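Long-range contact in translation initiation factor 6 (Methanocaldococcus jannaschii, PDB 1G61), which binds the 50S ribosomal subunit and prevents it from joining the 30S subunit to form the 70S initiation complex: residues K116-S121 and V137-G142. Sequence-based numbering, arbitrary orientation.
Sequences KGALIS and VEVEIG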
loop_
_atom_site.group_PDB
_atom_site.type_symbol
_atom_site.label_atom_id
_atom_site.label_comp_id
_atom_site.label_asym_id
_atom_site.label_seq_id
_atom_site.Cartn_x
_atom_site.Cartn_y
_atom_site.Cartn_z
ATOM N N LYS A 116 9.999 -5.936 5.565
ATOM C CA LYS A 116 11.115 -6.836 5.317
ATOM C C LYS A 116 11.712 -6.681 3.929
ATOM O O LYS A 116 12.869 -7.111 3.764
ATOM C CB LYS A 116 10.706 -8.336 5.543
ATOM C CG LYS A 116 10.305 -8.562 7.009
ATOM C CD LYS A 116 9.718 -9.929 7.276
ATOM C CE LYS A 116 8.267 -10.014 6.849
ATOM N NZ LYS A 116 7.711 -11.379 7.123
ATOM N N GLY A 117 11.013 -6.077 2.951
ATOM C CA GLY A 117 11.574 -5.962 1.577
ATOM C C GLY A 117 10.669 -5.027 0.767
ATOM O O GLY A 117 9.499 -4.811 1.112
ATOM N N ALA A 118 11.266 -4.531 -0.301
ATOM C CA ALA A 118 10.536 -3.627 -1.208
ATOM C C ALA A 118 10.955 -3.877 -2.635
ATOM O O ALA A 118 12.133 -4.167 -2.927
ATOM C CB ALA A 118 10.823 -2.163 -0.793
ATOM N N LEU A 119 9.963 -3.728 -3.526
ATOM C CA LEU A 119 10.173 -3.791 -4.965
ATOM C C LEU A 119 9.844 -2.399 -5.531
ATOM O O LEU A 119 8.849 -1.779 -5.151
ATOM C CB LEU A 119 9.259 -4.840 -5.597
ATOM C CG LEU A 119 9.494 -5.154 -7.070
ATOM C CD1 LEU A 119 10.838 -5.873 -7.281
ATOM C CD2 LEU A 119 8.354 -6.024 -7.610
ATOM N N ILE A 120 10.671 -1.900 -6.467
ATOM C CA ILE A 120 10.443 -0.574 -7.037
ATOM C C ILE A 120 10.534 -0.673 -8.550
ATOM O O ILE A 120 11.338 -1.424 -9.134
ATOM C CB ILE A 120 11.444 0.485 -6.500
ATOM C CG1 ILE A 120 12.875 0.288 -7.036
ATOM C CG2 ILE A 120 11.397 0.546 -4.983
ATOM C CD1 ILE A 120 13.846 1.392 -6.645
ATOM N N SER A 121 9.703 0.177 -9.183
ATOM C CA SER A 121 9.753 0.305 -10.639
ATOM C C SER A 121 11.146 0.673 -11.106
ATOM O O SER A 121 11.833 1.500 -10.477
ATOM C CB SER A 121 8.801 1.446 -11.058
ATOM O OG SER A 121 9.016 1.753 -12.427
ATOM N N VAL A 137 14.782 -1.495 4.433
ATOM C CA VAL A 137 14.662 -2.877 4.009
ATOM C C VAL A 137 15.455 -3.087 2.707
ATOM O O VAL A 137 15.832 -2.125 2.040
ATOM C CB VAL A 137 13.215 -3.309 3.760
ATOM C CG1 VAL A 137 12.360 -3.265 5.033
ATOM C CG2 VAL A 137 12.575 -2.431 2.682
ATOM N N GLU A 138 15.659 -4.355 2.393
ATOM C CA GLU A 138 16.220 -4.687 1.095
ATOM C C GLU A 138 15.326 -4.140 0.005
ATOM O O GLU A 138 14.097 -4.410 0.076
ATOM C CB GLU A 138 16.292 -6.221 0.989
ATOM C CG GLU A 138 16.730 -6.636 -0.441
ATOM C CD GLU A 138 16.545 -8.091 -0.746
ATOM O OE1 GLU A 138 16.084 -8.893 0.104
ATOM O OE2 GLU A 138 16.910 -8.549 -1.857
ATOM N N VAL A 139 15.885 -3.470 -0.990
ATOM C CA VAL A 139 15.122 -2.961 -2.151
ATOM C C VAL A 139 15.636 -3.605 -3.413
ATOM O O VAL A 139 16.854 -3.683 -3.616
ATOM C CB VAL A 139 15.273 -1.421 -2.254
ATOM C CG1 VAL A 139 14.612 -0.901 -3.530
ATOM C CG2 VAL A 139 14.644 -0.768 -1.011
ATOM N N GLU A 140 14.737 -4.125 -4.247
ATOM C CA GLU A 140 15.111 -4.614 -5.570
ATOM C C GLU A 140 14.276 -3.891 -6.624
ATOM O O GLU A 140 13.154 -3.423 -6.341
ATOM C CB GLU A 140 14.839 -6.131 -5.694
ATOM C CG GLU A 140 15.630 -6.941 -4.677
ATOM C CD GLU A 140 17.125 -6.773 -4.797
ATOM O OE1 GLU A 140 17.639 -6.362 -5.870
ATOM O OE2 GLU A 140 17.858 -7.066 -3.819
ATOM N N ILE A 141 14.800 -3.803 -7.838
ATOM C CA ILE A 141 14.106 -3.165 -8.951
ATOM C C ILE A 141 13.421 -4.245 -9.753
ATOM O O ILE A 141 14.028 -5.315 -10.019
ATOM C CB ILE A 141 15.139 -2.387 -9.798
ATOM C CG1 ILE A 141 15.714 -1.175 -9.038
ATOM C CG2 ILE A 141 14.531 -2.042 -11.134
ATOM C CD1 ILE A 141 17.029 -0.631 -9.579
ATOM N N GLY A 142 12.182 -4.007 -10.202
ATOM C CA GLY A 142 11.599 -5.015 -11.106
ATOM C C GLY A 142 10.170 -4.654 -11.425
ATOM O O GLY A 142 9.725 -3.504 -11.172
HETATM O O HOH W 1 15.430 -6.375 4.480
#
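Ile120 overlaps two side chains of the neighbouring strand, Val139 and Ile141, on one face of the sheet. Its CG2 methyl lies 3.8 Å from Val139 CG1, the two side chains crossing at about a right angle. With chi1 at 71°, CG1 sits between the backbone N and the carbonyl carbon, and this branch reaches Ile141 CG1 at 3.8 Å while CD1 settles close to both neighbours. Cutting Ile120 back to an alanine is likely to leave Val139 CG1 and Ile141 CG1 without their partner and to open a gap beneath helix 128-135, whose Ile131 also touches Ile120. Nearer the start of the strand, on the same face, Ala118 CB meets Val137 CG2 at 3.9 Å. The opposite face carries Leu119, whose CG is anti to the backbone N, and its CD1 lies against the next strand's backbone, 3.7 Å from Gly142 N, while Leu175 and Leu178 of helix 169-179 pack on the side chain.

Parallel pairing is established by alternating backbone hydrogen bonds, each 2.9 Å between N and O: Ala118 N to Glu138 O, Glu140 N to Ala118 O, Ile120 N to Glu140 O and Gly142 N to Ile120 O, with the short axes 23° apart. The bond from Glu140 N to Ala118 O is the straightest, with an N-H...O angle of 164°. Before this ladder, one water bridges Lys116 O (2.8 Å) and Glu138 N, taking the place of a direct bond. Helix 128-135 links the strands as a beta-alpha-beta unit, and 111-113 pairs antiparallel with 117-120 on its other edge. Glu138 OE2 and Glu140 OE2 approach to 2.6 Å, a separation consistent with one of the two acid groups holding a proton.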